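Long-range contacts in tylactone synthase starter module and modules 1 & 2 (Streptomyces fradiae, PDB 2Z5L), which probably reduces the beta-keto group of a growing polyketide with NADPH, serving as the first ketoreductase of the tylosin polyketide synthase: residues R30-L36 with I240-S246; I126-Q130 with I351-S355; E285-S291 with C312-A318. One frame throughout, in Å; residues are numbered along the deposited sequence.

Contact 1 of 3, residues R30-L36 with I240-S246; sequences RVTWKAL and IYGRRVS
R30-L36 and I240-S246 form an antiparallel strand ladder on strands 28-35 and 239-247, with R30, T32 and K34 as the hydrogen-bonded partners of S246, R244 and G242. Each of these pairs gives two backbone bonds, of which G242 N to K34 O is close to straight, 174° at the hydrogen. L36 N adds one more, to I240 O at 2.9 Å. V31, W33 and A35 form the non-hydrogen-bonded pairs with V245, R243 and Y241, and their side chains share one face of the sheet. There the six-membered part of the W33 indole crosses R243 at a slant: CZ3 of W33 is 3.5 Å from R243 CB, and R243 CG stands over one ring face. The indole and the guanidinium are turned 70° apart, which excludes a flat stack. In the family fold of a structural and a catalytic Rossmann-like part, strand 28-35 runs between strand 239-247 and strand 474-477 and thus lies where the two parts meet. With CG anti to the backbone N (chi1 -171°), the extended R243 chain passes obliquely across V31; CG2 of V31 packs 3.3 Å from R243 NH2, the nitrogen whose hydrogen bond goes to T395 O. On the other face T32 OG1 and S246 OG share a hydrogen bond of 2.9 Å. K34 CD lies over the R244 guanidinium, and L36 CD2 comes to 3.6 Å from R244 NH2. The K34 ammonium, NZ 4.4 Å from R244 NH2, is a like charge whose repulsion is probably eased by the salt bridge of R244 to E230.

Contact 2 of 3, residues I126-Q130 with I351-S355; sequences IALLQ and IDTLS
The helical turn I126-Q130 faces a short 3-10 turn, 351-353, and the extended residues after it, the backbones coming nearest at Q130 and D352 with 6.0 Å between their CA atoms. Q130 carries the polar part of the contact. Its chain leaves the helix with CG anti to the carbonyl carbon (chi1 -63°) and then runs extended, which takes the amide across to the turn. There NE2 spends its two N-H groups on two different backbone carbonyls. The bond from Q130 NE2 to I351 O is 2.8 Å long and nearly straight, approaching almost in line with the C=O. The bond from Q130 NE2 to L354 O, also 2.8 Å, is more bent and uses a lone pair in the carbonyl plane. Both oxygens lie close to the plane of the Q130 amide, so the pair of bonds fixes the rotation of that flat group. I351 O has a second donor in L354 N, at 3.2 Å, the bond that closes the turn itself; one oxygen thus serves both the turn and the helix. Around the amide the contact is apolar. Q130 CG rests against I351 CG2 at 3.7 Å, I126 CG2 meets L354 CD2 at 3.9 Å with the two side chains roughly perpendicular, and L129 CD2 makes a looser touch with I351 CD1. The buried contact ties helix 119-135 to the loop that leads into helix 356-376, whose N-cap residue is S355, and so probably joins the structural and catalytic Rossmann-like parts of the ketoreductase. Helix 160-175 packs against it, F168 touching I126, L129 and I351 and E175 OE1 accepting I351 N, and R88 of helix 88-99 bonds D352 O.

Contact 3 of 3, residues E285-S291 with C312-A318; sequences ERLVLTS and CEVVHAA
E285-S291 and C312-A318 run side by side as parallel strands, only 12° apart in direction, in a register that matches R286 with E313 and ends with S291 against A318. Six backbone hydrogen bonds link them in the staggered parallel pattern, from E313 N to E285 O at one end to S291 N to A317 O at the other. Among them L287 N to E313 O is the shortest, at 2.7 Å. R286, V288 and T290 share a face with E313, V315 and A317. Both branches of V288, CG1 and CG2, reach V315 CG1, each at 3.8 Å, while the R286 and E313 chains lie alongside each other, pointing the same way. Their salt bridge is long, R286 NE to E313 OE2 3.8 Å, and the oxygen sits well off the guanidinium plane, so the attraction is one of charge alone. On the other face L287 CG packs on C312 SG at 3.6 Å. H316 swings its ring toward the neighbouring strand, CG anti to the backbone N (chi1 -168°), and NE2 meets S291 OG at 2.6 Å, the hydroxyl lying at the ring edge and also taking a weak bond from G294 N. The same imidazole brings CD2 to 3.0 Å from L289 O. Helix 300-308 connects the strands in a beta-alpha-beta unit of the Rossmann fold, packing L307 against L289 and V314. The contact is thus graded: weak surface charge at the start of the strands, apolar packing along the middle, and a tight serine-histidine bond at their C-terminal ends, where S291 and H316 also touch M268, within what is probably the glycine-rich dinucleotide-binding loop.

Contact 2 is the buried one, all its touching residues being enclosed, whereas contacts 1 and 3 are strand pairs with some exposed residues. Those two differ in kind: antiparallel with arginines that each find a polar partner outside the pair in 30-36/240-246, parallel with mostly apolar packing and a serine-histidine bond in 285-291/312-318. They lie on opposite sides of the chain's centre. Contact 2 has no strand pairing and rests on one glutamine amide gripping two backbone carbonyls, one in a 3-10 turn and one just after it. The three contacts share no strand or helix. Contacts 1 and 2 interlock along the sequence, while contact 3 is local and nested inside the loop that contact 2 closes.

Contact 1 of 3, residues R30-L36 with I240-S246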
loop_
_atom_site.group_PDB
_atom_site.type_symbol
_atom_site.label_atom_id
_atom_site.label_comp_id
_atom_site.label_asym_id
_atom_site.label_seq_id
_atom_site.Cartn_x
_atom_site.Cartn_y
_atom_site.Cartn_z
ATOM N N ARG A 30 8.867 -10.387 -2.156
ATOM C CA ARG A 30 9.130 -9.025 -2.587
ATOM C C ARG A 30 8.503 -8.747 -3.944
ATOM O O ARG A 30 8.009 -9.656 -4.612
ATOM C CB ARG A 30 10.643 -8.772 -2.640
ATOM C CG ARG A 30 11.377 -9.445 -3.798
ATOM C CD ARG A 30 12.879 -9.160 -3.754
ATOM N NE ARG A 30 13.189 -7.882 -3.103
ATOM C CZ ARG A 30 13.547 -7.753 -1.826
ATOM N NH1 ARG A 30 13.651 -8.824 -1.053
ATOM N NH2 ARG A 30 13.797 -6.551 -1.317
ATOM N N VAL A 31 8.522 -7.486 -4.347
ATOM C CA VAL A 31 7.947 -7.112 -5.624
ATOM C C VAL A 31 9.019 -6.807 -6.654
ATOM O O VAL A 31 9.867 -5.937 -6.455
ATOM C CB VAL A 31 7.020 -5.887 -5.487
ATOM C CG1 VAL A 31 6.502 -5.475 -6.858
ATOM C CG2 VAL A 31 5.857 -6.222 -4.568
ATOM N N THR A 32 8.974 -7.543 -7.757
ATOM C CA THR A 32 9.918 -7.368 -8.845
ATOM C C THR A 32 9.155 -7.005 -10.109
ATOM O O THR A 32 7.918 -7.050 -10.144
ATOM C CB THR A 32 10.722 -8.664 -9.105
ATOM O OG1 THR A 32 9.817 -9.770 -9.271
ATOM C CG2 THR A 32 11.672 -8.940 -7.946
ATOM N N TRP A 33 9.901 -6.668 -11.155
ATOM C CA TRP A 33 9.296 -6.281 -12.418
ATOM C C TRP A 33 9.739 -7.148 -13.592
ATOM O O TRP A 33 10.875 -7.050 -14.057
ATOM C CB TRP A 33 9.622 -4.817 -12.706
ATOM C CG TRP A 33 8.974 -3.864 -11.749
ATOM C CD1 TRP A 33 9.573 -3.186 -10.718
ATOM C CD2 TRP A 33 7.596 -3.479 -11.737
ATOM N NE1 TRP A 33 8.650 -2.401 -10.069
ATOM C CE2 TRP A 33 7.428 -2.562 -10.673
ATOM C CE3 TRP A 33 6.484 -3.821 -12.523
ATOM C CZ2 TRP A 33 6.190 -1.979 -10.376
ATOM C CZ3 TRP A 33 5.252 -3.242 -12.227
ATOM C CH2 TRP A 33 5.118 -2.331 -11.163
ATOM N N LYS A 34 8.832 -7.990 -14.075
ATOM C CA LYS A 34 9.140 -8.866 -15.196
ATOM C C LYS A 34 8.808 -8.178 -16.520
ATOM O O LYS A 34 7.641 -7.947 -16.831
ATOM C CB LYS A 34 8.357 -10.178 -15.081
ATOM C CG LYS A 34 8.667 -11.186 -16.179
ATOM C CD LYS A 34 7.963 -12.512 -15.939
ATOM C CE LYS A 34 8.314 -13.532 -17.020
ATOM N NZ LYS A 34 7.138 -13.928 -17.849
ATOM N N ALA A 35 9.842 -7.849 -17.290
ATOM C CA ALA A 35 9.667 -7.189 -18.582
ATOM C C ALA A 35 8.852 -8.080 -19.514
ATOM O O ALA A 35 9.334 -9.110 -19.982
ATOM C CB ALA A 35 11.023 -6.879 -19.202
ATOM N N LEU A 36 7.614 -7.673 -19.775
ATOM C CA LEU A 36 6.718 -8.433 -20.635
ATOM C C LEU A 36 7.116 -8.334 -22.103
ATOM O O LEU A 36 6.868 -9.254 -22.884
ATOM C CB LEU A 36 5.279 -7.937 -20.455
ATOM C CG LEU A 36 4.631 -8.126 -19.079
ATOM C CD1 LEU A 36 3.376 -7.290 -19.009
ATOM C CD2 LEU A 36 4.322 -9.590 -18.828
ATOM N N ILE A 240 7.587 -2.458 -21.561
ATOM C CA ILE A 240 6.564 -2.613 -20.525
ATOM C C ILE A 240 6.929 -3.683 -19.500
ATOM O O ILE A 240 7.460 -4.738 -19.844
ATOM C CB ILE A 240 5.183 -2.988 -21.118
ATOM C CG1 ILE A 240 5.266 -4.341 -21.822
ATOM C CG2 ILE A 240 4.717 -1.904 -22.078
ATOM C CD1 ILE A 240 3.928 -4.890 -22.249
ATOM N N TYR A 241 6.612 -3.416 -18.241
ATOM C CA TYR A 241 6.920 -4.355 -17.175
ATOM C C TYR A 241 5.677 -4.734 -16.377
ATOM O O TYR A 241 4.862 -3.876 -16.040
ATOM C CB TYR A 241 7.959 -3.744 -16.241
ATOM C CG TYR A 241 9.276 -3.403 -16.899
ATOM C CD1 TYR A 241 9.398 -2.307 -17.756
ATOM C CD2 TYR A 241 10.411 -4.167 -16.643
ATOM C CE1 TYR A 241 10.626 -1.980 -18.339
ATOM C CE2 TYR A 241 11.639 -3.855 -17.217
ATOM C CZ TYR A 241 11.744 -2.760 -18.061
ATOM O OH TYR A 241 12.968 -2.457 -18.614
ATOM N N GLY A 242 5.535 -6.021 -16.084
ATOM C CA GLY A 242 4.400 -6.489 -15.313
ATOM C C GLY A 242 4.811 -6.791 -13.881
ATOM O O GLY A 242 5.810 -7.479 -13.642
ATOM N N ARG A 243 4.043 -6.277 -12.925
ATOM C CA ARG A 243 4.329 -6.479 -11.506
ATOM C C ARG A 243 4.272 -7.959 -11.136
ATOM O O ARG A 243 3.374 -8.682 -11.560
ATOM C CB ARG A 243 3.330 -5.670 -10.661
ATOM C CG ARG A 243 3.643 -5.604 -9.170
ATOM C CD ARG A 243 3.116 -4.303 -8.571
ATOM N NE ARG A 243 3.281 -4.238 -7.120
ATOM C CZ ARG A 243 2.607 -4.990 -6.254
ATOM N NH1 ARG A 243 1.717 -5.871 -6.681
ATOM N NH2 ARG A 243 2.822 -4.862 -4.953
ATOM N N ARG A 244 5.242 -8.410 -10.348
ATOM C CA ARG A 244 5.301 -9.812 -9.928
ATOM C C ARG A 244 5.756 -9.961 -8.481
ATOM O O ARG A 244 6.595 -9.200 -8.003
ATOM C CB ARG A 244 6.275 -10.585 -10.826
ATOM C CG ARG A 244 5.831 -10.753 -12.267
ATOM C CD ARG A 244 4.658 -11.708 -12.381
ATOM N NE ARG A 244 4.438 -12.108 -13.766
ATOM C CZ ARG A 244 3.989 -11.298 -14.719
ATOM N NH1 ARG A 244 3.703 -10.032 -14.436
ATOM N NH2 ARG A 244 3.843 -11.752 -15.957
ATOM N N VAL A 245 5.197 -10.944 -7.787
ATOM C CA VAL A 245 5.596 -11.210 -6.412
ATOM C C VAL A 245 6.489 -12.453 -6.401
ATOM O O VAL A 245 6.065 -13.552 -6.774
ATOM C CB VAL A 245 4.376 -11.455 -5.473
ATOM C CG1 VAL A 245 3.589 -10.164 -5.295
ATOM C CG2 VAL A 245 3.478 -12.555 -6.040
ATOM N N SER A 246 7.731 -12.269 -5.970
ATOM C CA SER A 246 8.694 -13.359 -5.922
ATOM C C SER A 246 9.321 -13.509 -4.534
ATOM O O SER A 246 9.629 -12.518 -3.874
ATOM C CB SER A 246 9.779 -13.111 -6.971
ATOM O OG SER A 246 10.038 -11.723 -7.118
#

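Contact 2 of 3, residues I126-Q130 with I351-S355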
loop_
_atom_site.group_PDB
_atom_site.type_symbol
_atom_site.label_atom_id
_atom_site.label_comp_id
_atom_site.label_asym_id
_atom_site.label_seq_id
_atom_site.Cartn_x
_atom_site.Cartn_y
_atom_site.Cartn_z
ATOM N N ILE A 126 -10.991 7.101 -6.475
ATOM C CA ILE A 126 -11.833 6.120 -5.812
ATOM C C ILE A 126 -13.285 6.470 -6.136
ATOM O O ILE A 126 -14.088 5.592 -6.465
ATOM C CB ILE A 126 -11.546 6.109 -4.276
ATOM C CG1 ILE A 126 -10.194 5.423 -4.048
ATOM C CG2 ILE A 126 -12.676 5.393 -3.505
ATOM C CD1 ILE A 126 -9.711 5.449 -2.647
ATOM N N ALA A 127 -13.599 7.765 -6.084
ATOM C CA ALA A 127 -14.934 8.271 -6.395
ATOM C C ALA A 127 -15.357 7.888 -7.827
ATOM O O ALA A 127 -16.516 7.564 -8.067
ATOM C CB ALA A 127 -14.967 9.796 -6.236
ATOM N N LEU A 128 -14.414 7.933 -8.764
ATOM C CA LEU A 128 -14.693 7.586 -10.159
ATOM C C LEU A 128 -15.116 6.127 -10.281
ATOM O O LEU A 128 -16.071 5.801 -10.985
ATOM C CB LEU A 128 -13.455 7.814 -11.041
ATOM C CG LEU A 128 -13.437 7.189 -12.450
ATOM C CD1 LEU A 128 -14.509 7.822 -13.329
ATOM C CD2 LEU A 128 -12.072 7.377 -13.067
ATOM N N LEU A 129 -14.383 5.246 -9.610
ATOM C CA LEU A 129 -14.698 3.822 -9.646
ATOM C C LEU A 129 -16.073 3.583 -9.043
ATOM O O LEU A 129 -16.910 2.883 -9.631
ATOM C CB LEU A 129 -13.643 3.008 -8.882
ATOM C CG LEU A 129 -13.837 1.486 -8.867
ATOM C CD1 LEU A 129 -14.081 0.996 -10.286
ATOM C CD2 LEU A 129 -12.612 0.818 -8.269
ATOM N N GLN A 130 -16.301 4.175 -7.875
ATOM C CA GLN A 130 -17.576 4.050 -7.174
ATOM C C GLN A 130 -18.739 4.501 -8.027
ATOM O O GLN A 130 -19.832 3.909 -7.978
ATOM C CB GLN A 130 -17.578 4.880 -5.890
ATOM C CG GLN A 130 -16.558 4.451 -4.853
ATOM C CD GLN A 130 -16.531 5.398 -3.667
ATOM O OE1 GLN A 130 -16.458 6.620 -3.838
ATOM N NE2 GLN A 130 -16.589 4.845 -2.460
ATOM N N ILE A 351 -15.615 -1.017 -1.280
ATOM C CA ILE A 351 -15.624 0.172 -2.127
ATOM C C ILE A 351 -16.976 0.870 -2.247
ATOM O O ILE A 351 -17.064 2.108 -2.211
ATOM C CB ILE A 351 -15.139 -0.182 -3.531
ATOM C CG1 ILE A 351 -13.731 -0.763 -3.440
ATOM C CG2 ILE A 351 -15.159 1.073 -4.434
ATOM C CD1 ILE A 351 -13.221 -1.330 -4.760
ATOM N N ASP A 352 -18.033 0.080 -2.391
ATOM C CA ASP A 352 -19.367 0.653 -2.525
ATOM C C ASP A 352 -19.773 1.437 -1.290
ATOM O O ASP A 352 -20.611 2.333 -1.369
ATOM C CB ASP A 352 -20.416 -0.439 -2.785
ATOM C CG ASP A 352 -21.832 0.117 -2.829
ATOM O OD1 ASP A 352 -22.120 0.950 -3.716
ATOM O OD2 ASP A 352 -22.655 -0.270 -1.972
ATOM N N THR A 353 -19.174 1.106 -0.151
ATOM C CA THR A 353 -19.505 1.786 1.095
ATOM C C THR A 353 -18.340 2.590 1.658
ATOM O O THR A 353 -18.416 3.064 2.785
ATOM C CB THR A 353 -19.955 0.786 2.173
ATOM O OG1 THR A 353 -18.840 -0.016 2.579
ATOM C CG2 THR A 353 -21.044 -0.119 1.623
ATOM N N LEU A 354 -17.264 2.730 0.888
ATOM C CA LEU A 354 -16.096 3.478 1.344
ATOM C C LEU A 354 -16.392 4.977 1.330
ATOM O O LEU A 354 -16.425 5.608 0.270
ATOM C CB LEU A 354 -14.893 3.156 0.449
ATOM C CG LEU A 354 -13.506 3.766 0.760
ATOM C CD1 LEU A 354 -13.101 3.444 2.157
ATOM C CD2 LEU A 354 -12.478 3.216 -0.216
ATOM N N SER A 355 -16.621 5.539 2.513
ATOM C CA SER A 355 -16.913 6.961 2.630
ATOM C C SER A 355 -15.620 7.779 2.722
ATOM O O SER A 355 -14.584 7.284 3.177
ATOM C CB SER A 355 -17.771 7.217 3.868
ATOM O OG SER A 355 -17.073 6.828 5.033
#

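Contact 3 of 3, residues E285-S291 with C312-A318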
loop_
_atom_site.group_PDB
_atom_site.type_symbol
_atom_site.label_atom_id
_atom_site.label_comp_id
_atom_site.label_asym_id
_atom_site.label_seq_id
_atom_site.Cartn_x
_atom_site.Cartn_y
_atom_site.Cartn_z
ATOM N N GLU A 285 18.051 0.829 25.750
ATOM C CA GLU A 285 18.434 1.669 26.876
ATOM C C GLU A 285 17.254 2.531 27.301
ATOM O O GLU A 285 17.104 2.878 28.472
ATOM C CB GLU A 285 19.604 2.578 26.495
ATOM C CG GLU A 285 20.897 1.846 26.182
ATOM C CD GLU A 285 22.051 2.804 25.946
ATOM O OE1 GLU A 285 22.248 3.709 26.791
ATOM O OE2 GLU A 285 22.761 2.652 24.927
ATOM N N ARG A 286 16.418 2.884 26.335
ATOM C CA ARG A 286 15.252 3.690 26.623
ATOM C C ARG A 286 14.159 3.427 25.597
ATOM O O ARG A 286 14.411 3.349 24.392
ATOM C CB ARG A 286 15.606 5.183 26.610
ATOM C CG ARG A 286 14.452 6.119 26.995
ATOM C CD ARG A 286 14.804 7.595 26.768
ATOM N NE ARG A 286 16.015 8.001 27.482
ATOM C CZ ARG A 286 16.728 9.080 27.175
ATOM N NH1 ARG A 286 16.354 9.866 26.173
ATOM N NH2 ARG A 286 17.825 9.366 27.854
ATOM N N LEU A 287 12.939 3.282 26.090
ATOM C CA LEU A 287 11.802 3.072 25.229
ATOM C C LEU A 287 10.870 4.235 25.468
ATOM O O LEU A 287 10.666 4.657 26.615
ATOM C CB LEU A 287 11.077 1.763 25.571
ATOM C CG LEU A 287 11.748 0.452 25.157
ATOM C CD1 LEU A 287 10.843 -0.755 25.505
ATOM C CD2 LEU A 287 12.008 0.477 23.662
ATOM N N VAL A 288 10.337 4.768 24.377
ATOM C CA VAL A 288 9.389 5.868 24.418
ATOM C C VAL A 288 8.175 5.350 23.666
ATOM O O VAL A 288 8.250 5.116 22.465
ATOM C CB VAL A 288 9.965 7.102 23.716
ATOM C CG1 VAL A 288 8.903 8.153 23.552
ATOM C CG2 VAL A 288 11.126 7.644 24.547
ATOM N N LEU A 289 7.073 5.154 24.380
ATOM C CA LEU A 289 5.861 4.620 23.790
ATOM C C LEU A 289 4.778 5.670 23.659
ATOM O O LEU A 289 4.516 6.427 24.593
ATOM C CB LEU A 289 5.348 3.462 24.650
ATOM C CG LEU A 289 6.404 2.457 25.108
ATOM C CD1 LEU A 289 5.770 1.517 26.120
ATOM C CD2 LEU A 289 6.974 1.691 23.934
ATOM N N THR A 290 4.149 5.730 22.492
ATOM C CA THR A 290 3.085 6.698 22.315
ATOM C C THR A 290 1.805 5.930 22.122
ATOM O O THR A 290 1.818 4.825 21.583
ATOM C CB THR A 290 3.325 7.593 21.100
ATOM O OG1 THR A 290 2.912 6.910 19.917
ATOM C CG2 THR A 290 4.815 7.933 20.979
ATOM N N SER A 291 0.708 6.511 22.593
ATOM C CA SER A 291 -0.612 5.903 22.463
ATOM C C SER A 291 -1.692 6.973 22.573
ATOM O O SER A 291 -1.443 8.072 23.067
ATOM C CB SER A 291 -0.825 4.850 23.548
ATOM O OG SER A 291 -0.863 5.433 24.836
ATOM N N CYS A 312 15.794 -1.363 31.071
ATOM C CA CYS A 312 15.449 -0.301 30.132
ATOM C C CYS A 312 14.630 0.838 30.757
ATOM O O CYS A 312 13.708 0.599 31.532
ATOM C CB CYS A 312 14.663 -0.914 28.968
ATOM S SG CYS A 312 14.372 0.242 27.646
ATOM N N GLU A 313 14.959 2.078 30.408
ATOM C CA GLU A 313 14.195 3.224 30.895
ATOM C C GLU A 313 12.955 3.477 30.038
ATOM O O GLU A 313 13.044 3.527 28.812
ATOM C CB GLU A 313 15.072 4.478 30.930
ATOM C CG GLU A 313 14.505 5.609 31.772
ATOM C CD GLU A 313 15.349 6.866 31.702
ATOM O OE1 GLU A 313 16.492 6.845 32.205
ATOM O OE2 GLU A 313 14.870 7.876 31.145
ATOM N N VAL A 314 11.801 3.634 30.683
ATOM C CA VAL A 314 10.542 3.761 29.948
ATOM C C VAL A 314 9.683 4.976 30.159
ATOM O O VAL A 314 9.280 5.293 31.278
ATOM C CB VAL A 314 9.617 2.565 30.239
ATOM C CG1 VAL A 314 8.302 2.709 29.478
ATOM C CG2 VAL A 314 10.327 1.281 29.907
ATOM N N VAL A 315 9.334 5.612 29.055
ATOM C CA VAL A 315 8.492 6.792 29.110
ATOM C C VAL A 315 7.252 6.608 28.213
ATOM O O VAL A 315 7.355 6.103 27.100
ATOM C CB VAL A 315 9.328 8.032 28.669
ATOM C CG1 VAL A 315 8.816 8.601 27.363
ATOM C CG2 VAL A 315 9.337 9.069 29.780
ATOM N N HIS A 316 6.090 7.043 28.690
ATOM C CA HIS A 316 4.858 6.906 27.927
ATOM C C HIS A 316 4.128 8.247 27.728
ATOM O O HIS A 316 3.877 8.984 28.689
ATOM C CB HIS A 316 3.945 5.900 28.641
ATOM C CG HIS A 316 2.773 5.462 27.825
ATOM N ND1 HIS A 316 1.837 4.556 28.285
ATOM C CD2 HIS A 316 2.368 5.818 26.583
ATOM C CE1 HIS A 316 0.910 4.380 27.362
ATOM N NE2 HIS A 316 1.208 5.136 26.317
ATOM N N ALA A 317 3.777 8.555 26.482
ATOM C CA ALA A 317 3.078 9.800 26.179
ATOM C C ALA A 317 1.886 9.627 25.238
ATOM O O ALA A 317 1.859 8.719 24.403
ATOM C CB ALA A 317 4.054 10.808 25.578
ATOM N N ALA A 318 0.910 10.519 25.365
ATOM C CA ALA A 318 -0.283 10.489 24.523
ATOM C C ALA A 318 -0.020 11.248 23.227
ATOM O O ALA A 318 0.867 12.104 23.164
ATOM C CB ALA A 318 -1.460 11.111 25.266
#